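Local coordinates for protein trehalose-6-phosphate phosphatase (Candida albicans, PDB 5DXF) that carries, in the N-terminal part modelled here, a glycosyltransferase family 20 region of the GT-B clan, built of helices packed around parallel-rich beta sheets, at residues His308-Ser312 and Leu419-Arg423; Asn451-Leu455 and Lys496-Glu500. All coordinates share one frame; numbering follows the deposited sequence.

Interaction 1. Residues His308-Ser312 and Leu419-Arg423; sequences HDAFS and LALLR
The closing turn of helix 303-311 packs against helix 415-424, with Arg423 bonded to the turn's backbone at Ala310 and Leu419 lying against Asp309 and Ala310. Arg423 NH1 donates to Ala310 O over 3.0 Å, with an N-H...O angle of 145°. The oxygen lies near the edge of the guanidinium but somewhat out of its plane. A long, bendable arginine suits this place: its chain kinks at chi3 (60°), which turns the planar group across to a carbonyl in the last turn of the other helix. Phe311 CD1 and CE1 come over one face of that guanidinium, and Phe311 CE1 is 3.5 Å from Arg423 NE. The two planes are 43° apart, so this is a slanting contact and not a parallel stack. Helix 303-311 lies on the connection from strand 290-296 of the nine-stranded sheet to strand 332-339, which begins a separate three-stranded parallel sheet. Helix 415-424 comes after the last strand of that second sheet, so the contact joins the connection to the second alpha/beta half of a GT-B-like architecture. One turn before Arg423, Leu419 sends its CD1 methyl to Asp309 CB (3.6 Å) and to the backbone at Ala310 N (3.7 Å). Alanine's small side chain suits a closely approached helix surface; Ala310 CA and Leu419 CA are 5.7 Å apart. Glu318 takes the second terminal nitrogen, NH2, in a salt bridge, while Tyr450 meets the Phe311 ring edge-to-face.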
ATOM      1  N   HIS A 308     -12.926   9.309  12.932  1.00 58.98           N
ATOM      2  CA  HIS A 308     -14.330   9.244  13.260  1.00 64.59           C
ATOM      3  C   HIS A 308     -14.815   7.830  13.567  1.00 70.51           C
ATOM      4  O   HIS A 308     -15.473   7.598  14.578  1.00 66.94           O
ATOM      5  CB  HIS A 308     -15.123   9.791  12.075  1.00 66.40           C
ATOM      6  CG  HIS A 308     -16.596   9.576  12.183  1.00 77.87           C
ATOM      7  ND1 HIS A 308     -17.283   8.718  11.355  1.00 78.44           N
ATOM      8  CD2 HIS A 308     -17.513  10.100  13.026  1.00 71.98           C
ATOM      9  CE1 HIS A 308     -18.560   8.726  11.682  1.00 80.51           C
ATOM     10  NE2 HIS A 308     -18.725   9.555  12.693  1.00 81.77           N
ATOM     11  N   ASP A 309     -14.451   6.885  12.710  1.00 70.11           N
ATOM     12  CA  ASP A 309     -14.815   5.490  12.879  1.00 60.61           C
ATOM     13  C   ASP A 309     -14.170   4.907  14.109  1.00 56.01           C
ATOM     14  O   ASP A 309     -14.764   4.135  14.823  1.00 62.74           O
ATOM     15  CB  ASP A 309     -14.455   4.691  11.639  1.00 60.77           C
ATOM     16  CG  ASP A 309     -15.186   5.163  10.418  1.00 63.99           C
ATOM     17  OD1 ASP A 309     -15.846   6.204  10.485  1.00 72.02           O
ATOM     18  OD2 ASP A 309     -15.107   4.499   9.377  1.00 71.18           O
ATOM     19  N   ALA A 310     -12.938   5.288  14.353  1.00 52.94           N
ATOM     20  CA  ALA A 310     -12.231   4.791  15.505  1.00 58.96           C
ATOM     21  C   ALA A 310     -12.933   5.208  16.776  1.00 59.74           C
ATOM     22  O   ALA A 310     -13.006   4.457  17.730  1.00 56.84           O
ATOM     23  CB  ALA A 310     -10.811   5.318  15.505  1.00 57.36           C
ATOM     24  N   PHE A 311     -13.430   6.431  16.803  1.00 64.06           N
ATOM     25  CA  PHE A 311     -13.923   6.969  18.070  1.00 74.19           C
ATOM     26  C   PHE A 311     -15.425   7.275  18.127  1.00 73.15           C
ATOM     27  O   PHE A 311     -15.912   7.772  19.141  1.00 71.20           O
ATOM     28  CB  PHE A 311     -13.128   8.228  18.424  1.00 65.99           C
ATOM     29  CG  PHE A 311     -11.651   7.985  18.550  1.00 60.66           C
ATOM     30  CD1 PHE A 311     -11.147   7.250  19.610  1.00 55.38           C
ATOM     31  CD2 PHE A 311     -10.768   8.482  17.607  1.00 61.99           C
ATOM     32  CE1 PHE A 311      -9.789   7.017  19.729  1.00 53.36           C
ATOM     33  CE2 PHE A 311      -9.407   8.255  17.721  1.00 59.26           C
ATOM     34  CZ  PHE A 311      -8.919   7.522  18.784  1.00 55.69           C
ATOM     35  N   SER A 312     -16.165   6.975  17.065  1.00 79.98           N
ATOM     36  CA  SER A 312     -17.608   7.223  17.084  1.00 86.33           C
ATOM     37  C   SER A 312     -18.353   6.186  17.917  1.00100.10           C
ATOM     38  O   SER A 312     -17.994   5.006  17.931  1.00 87.77           O
ATOM     39  CB  SER A 312     -18.183   7.248  15.667  1.00 79.89           C
ATOM     40  OG  SER A 312     -19.579   7.490  15.692  1.00 80.60           O
ATOM     41  N   LEU A 419     -10.121  -1.527  13.815  1.00 55.75           N
ATOM     42  CA  LEU A 419      -9.893  -0.269  14.522  1.00 47.29           C
ATOM     43  C   LEU A 419      -9.880  -0.465  16.032  1.00 47.20           C
ATOM     44  O   LEU A 419      -9.073   0.150  16.735  1.00 46.25           O
ATOM     45  CB  LEU A 419     -10.958   0.756  14.143  1.00 45.86           C
ATOM     46  CG  LEU A 419     -10.953   1.158  12.670  1.00 53.86           C
ATOM     47  CD1 LEU A 419     -11.879   2.334  12.441  1.00 54.97           C
ATOM     48  CD2 LEU A 419      -9.542   1.487  12.217  1.00 62.89           C
ATOM     49  N   ALA A 420     -10.782  -1.313  16.525  1.00 40.06           N
ATOM     50  CA  ALA A 420     -10.753  -1.728  17.922  1.00 47.77           C
ATOM     51  C   ALA A 420      -9.364  -2.230  18.254  1.00 48.13           C
ATOM     52  O   ALA A 420      -8.706  -1.699  19.139  1.00 53.41           O
ATOM     53  CB  ALA A 420     -11.775  -2.810  18.194  1.00 46.67           C
ATOM     54  N   LEU A 421      -8.931  -3.256  17.522  1.00 46.68           N
ATOM     55  CA  LEU A 421      -7.604  -3.848  17.692  1.00 49.59           C
ATOM     56  C   LEU A 421      -6.486  -2.802  17.768  1.00 38.09           C
ATOM     57  O   LEU A 421      -5.617  -2.877  18.642  1.00 39.72           O
ATOM     58  CB  LEU A 421      -7.321  -4.843  16.557  1.00 44.13           C
ATOM     59  CG  LEU A 421      -8.019  -6.207  16.647  1.00 43.38           C
ATOM     60  CD1 LEU A 421      -7.920  -6.961  15.329  1.00 39.39           C
ATOM     61  CD2 LEU A 421      -7.435  -7.031  17.784  1.00 35.58           C
ATOM     62  N   LEU A 422      -6.512  -1.825  16.868  1.00 40.10           N
ATOM     63  CA  LEU A 422      -5.505  -0.768  16.894  1.00 41.40           C
ATOM     64  C   LEU A 422      -5.607   0.081  18.160  1.00 52.23           C
ATOM     65  O   LEU A 422      -4.589   0.425  18.760  1.00 48.37           O
ATOM     66  CB  LEU A 422      -5.622   0.122  15.657  1.00 35.44           C
ATOM     67  CG  LEU A 422      -5.257  -0.542  14.328  1.00 54.09           C
ATOM     68  CD1 LEU A 422      -5.323   0.460  13.187  1.00 46.85           C
ATOM     69  CD2 LEU A 422      -3.879  -1.187  14.402  1.00 42.18           C
ATOM     70  N   ARG A 423      -6.828   0.410  18.573  1.00 53.12           N
ATOM     71  CA  ARG A 423      -7.025   1.229  19.768  1.00 53.25           C
ATOM     72  C   ARG A 423      -6.606   0.522  21.064  1.00 50.90           C
ATOM     73  O   ARG A 423      -5.988   1.141  21.929  1.00 60.33           O
ATOM     74  CB  ARG A 423      -8.485   1.683  19.869  1.00 54.09           C
ATOM     75  CG  ARG A 423      -8.791   2.972  19.116  1.00 56.02           C
ATOM     76  CD  ARG A 423     -10.207   3.452  19.391  1.00 58.79           C
ATOM     77  NE  ARG A 423     -10.420   3.726  20.808  1.00 75.91           N
ATOM     78  CZ  ARG A 423     -11.610   3.923  21.366  1.00 58.85           C
ATOM     79  NH1 ARG A 423     -12.710   3.876  20.627  1.00 59.79           N
ATOM     80  NH2 ARG A 423     -11.700   4.163  22.667  1.00 55.80           N
TER

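Interaction 2. Residues Asn451-Leu455 and Lys496-Glu500; sequences NNSPL and KVSLE
Asn452 lays its amide across the surface of helix 493-509, slanting over Val497, with its two ends turned to different neighbours. Its oxygen reaches down the helix to the next turn, where Asn452 OD1 lies 3.3 Å from Glu500 CB; its nitrogen faces a methyl, Asn452 ND2 being 3.8 Å from Val497 CG2. With CG beside the backbone N (chi1 -56°), the side chain is carried onto the helix. The backbone here is in the left-handed helical region, which asparagine tolerates better than most residues. This residue belongs to the loop leading from helix 439-447 into strand 455-458 of a three-stranded parallel sheet, an alpha-to-beta connection of a Rossmann-like half; helix 493-509 packs beside it, Glu500 touching Val445 of helix 439-447. Glu500 comes alongside the Asn452 backbone with its aliphatic part, Glu500 CG standing 3.5 Å from Asn452 CA, and its carboxylate is inclined 38° to the amide. Lys496 lays its carbon chain against the Asn452 carbonyl: Lys496 CB is 3.4 Å from Asn452 O, and a bend at chi3 brings CE back to the same oxygen and close to the Pro454 ring. Ser453 turns away from the helix and bonds through OG to Ala425 O.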
ATOM      1  N   ASN A 451      -4.819   7.350  23.699  1.00 55.48           N
ATOM      2  CA  ASN A 451      -4.203   6.295  24.488  1.00 55.22           C
ATOM      3  C   ASN A 451      -2.673   6.365  24.516  1.00 55.04           C
ATOM      4  O   ASN A 451      -2.045   5.948  25.492  1.00 51.98           O
ATOM      5  CB  ASN A 451      -4.665   4.927  23.963  1.00 56.52           C
ATOM      6  CG  ASN A 451      -4.291   3.798  24.891  1.00 57.19           C
ATOM      7  OD1 ASN A 451      -3.990   2.691  24.456  1.00 60.14           O
ATOM      8  ND2 ASN A 451      -4.301   4.081  26.191  1.00 60.19           N
ATOM      9  N   ASN A 452      -2.091   6.897  23.445  1.00 49.75           N
ATOM     10  CA  ASN A 452      -0.650   7.158  23.355  1.00 57.15           C
ATOM     11  C   ASN A 452       0.251   5.928  23.424  1.00 55.96           C
ATOM     12  O   ASN A 452       1.306   5.970  24.053  1.00 53.60           O
ATOM     13  CB  ASN A 452      -0.212   8.142  24.450  1.00 58.84           C
ATOM     14  CG  ASN A 452      -0.978   9.447  24.412  1.00 61.16           C
ATOM     15  OD1 ASN A 452      -0.894  10.206  23.445  1.00 65.18           O
ATOM     16  ND2 ASN A 452      -1.714   9.727  25.479  1.00 61.16           N
ATOM     17  N   SER A 453      -0.145   4.841  22.774  1.00 54.23           N
ATOM     18  CA  SER A 453       0.713   3.661  22.722  1.00 54.09           C
ATOM     19  C   SER A 453       1.802   3.816  21.654  1.00 45.48           C
ATOM     20  O   SER A 453       1.552   4.364  20.578  1.00 40.34           O
ATOM     21  CB  SER A 453      -0.115   2.400  22.469  1.00 56.96           C
ATOM     22  OG  SER A 453      -0.831   2.027  23.635  1.00 64.20           O
ATOM     23  N   PRO A 454       3.022   3.338  21.961  1.00 41.30           N
ATOM     24  CA  PRO A 454       4.194   3.481  21.088  1.00 45.05           C
ATOM     25  C   PRO A 454       4.148   2.687  19.778  1.00 59.02           C
ATOM     26  O   PRO A 454       3.578   1.587  19.675  1.00 52.74           O
ATOM     27  CB  PRO A 454       5.348   2.978  21.967  1.00 47.52           C
ATOM     28  CG  PRO A 454       4.712   2.091  22.963  1.00 54.02           C
ATOM     29  CD  PRO A 454       3.376   2.711  23.247  1.00 54.60           C
ATOM     30  N   LEU A 455       4.778   3.282  18.770  1.00 51.71           N
ATOM     31  CA  LEU A 455       4.934   2.672  17.462  1.00 45.70           C
ATOM     32  C   LEU A 455       6.408   2.419  17.169  1.00 51.53           C
ATOM     33  O   LEU A 455       7.234   3.329  17.260  1.00 60.74           O
ATOM     34  CB  LEU A 455       4.330   3.564  16.378  1.00 40.94           C
ATOM     35  CG  LEU A 455       4.755   3.237  14.945  1.00 44.23           C
ATOM     36  CD1 LEU A 455       4.157   1.913  14.495  1.00 42.88           C
ATOM     37  CD2 LEU A 455       4.376   4.362  13.995  1.00 44.13           C
ATOM     38  N   LYS A 496       5.679   8.709  26.047  1.00 62.18           N
ATOM     39  CA  LYS A 496       4.581   8.198  25.230  1.00 61.57           C
ATOM     40  C   LYS A 496       3.711   9.330  24.686  1.00 60.02           C
ATOM     41  O   LYS A 496       3.525   9.439  23.471  1.00 54.13           O
ATOM     42  CB  LYS A 496       3.723   7.215  26.036  1.00 60.54           C
ATOM     43  CG  LYS A 496       4.450   5.943  26.456  1.00 62.85           C
ATOM     44  CD  LYS A 496       3.701   5.186  27.553  1.00 60.88           C
ATOM     45  CE  LYS A 496       2.368   4.633  27.070  1.00 60.20           C
ATOM     46  NZ  LYS A 496       1.778   3.680  28.057  1.00 36.45           N
ATOM     47  N   VAL A 497       3.190  10.176  25.575  1.00 70.54           N
ATOM     48  CA  VAL A 497       2.303  11.262  25.154  1.00 66.36           C
ATOM     49  C   VAL A 497       2.981  12.221  24.173  1.00 69.02           C
ATOM     50  O   VAL A 497       2.402  12.565  23.147  1.00 61.96           O
ATOM     51  CB  VAL A 497       1.776  12.074  26.358  1.00 70.34           C
ATOM     52  CG1 VAL A 497       0.749  13.110  25.898  1.00 61.54           C
ATOM     53  CG2 VAL A 497       1.183  11.145  27.418  1.00 59.66           C
ATOM     54  N   SER A 498       4.205  12.642  24.478  1.00 67.49           N
ATOM     55  CA  SER A 498       4.944  13.542  23.593  1.00 81.92           C
ATOM     56  C   SER A 498       5.171  12.933  22.210  1.00 76.22           C
ATOM     57  O   SER A 498       4.879  13.567  21.186  1.00 74.76           O
ATOM     58  CB  SER A 498       6.286  13.929  24.222  1.00 89.84           C
ATOM     59  OG  SER A 498       7.090  12.788  24.462  1.00 97.92           O
ATOM     60  N   LEU A 499       5.693  11.709  22.185  1.00 73.51           N
ATOM     61  CA  LEU A 499       5.978  11.032  20.926  1.00 68.50           C
ATOM     62  C   LEU A 499       4.707  10.869  20.095  1.00 68.49           C
ATOM     63  O   LEU A 499       4.701  11.130  18.884  1.00 58.52           O
ATOM     64  CB  LEU A 499       6.626   9.672  21.187  1.00 61.68           C
ATOM     65  CG  LEU A 499       7.259   8.977  19.982  1.00 63.03           C
ATOM     66  CD1 LEU A 499       7.917   9.999  19.071  1.00 68.01           C
ATOM     67  CD2 LEU A 499       8.275   7.952  20.453  1.00 63.77           C
ATOM     68  N   GLU A 500       3.628  10.459  20.753  1.00 59.74           N
ATOM     69  CA  GLU A 500       2.347  10.322  20.074  1.00 62.26           C
ATOM     70  C   GLU A 500       1.853  11.667  19.559  1.00 62.50           C
ATOM     71  O   GLU A 500       1.220  11.719  18.516  1.00 53.14           O
ATOM     72  CB  GLU A 500       1.297   9.701  20.992  1.00 55.51           C
ATOM     73  CG  GLU A 500       0.640   8.451  20.419  1.00 65.74           C
ATOM     74  CD  GLU A 500       0.116   8.635  19.010  1.00 57.51           C
ATOM     75  OE1 GLU A 500      -0.813   9.446  18.807  1.00 58.37           O
ATOM     76  OE2 GLU A 500       0.634   7.956  18.101  1.00 63.55           O
TER

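In the fold
The two contacts follow one another along the chain, yet their centres are only about 16 Å apart, on the same side of the molecule's centre. They touch directly by packing, Arg423 O lying 3.6 Å from Asn451 OD1. Gln448, just after helix 439-447, ties them more firmly: its NE2 bonds to Arg423 O and its OE1 accepts from Ser453 N. Helix 439-447 touches both, with Cys447 against Ala310 and Arg423 and Val445 against Glu500. Interaction 1 thus brings the linking helix 303-311, and interaction 2 helix 493-509, against the neighbourhood of helix 439-447 and the residues that follow it. The centres of the contacts lie about 20 and 24 Å from the chain's centre.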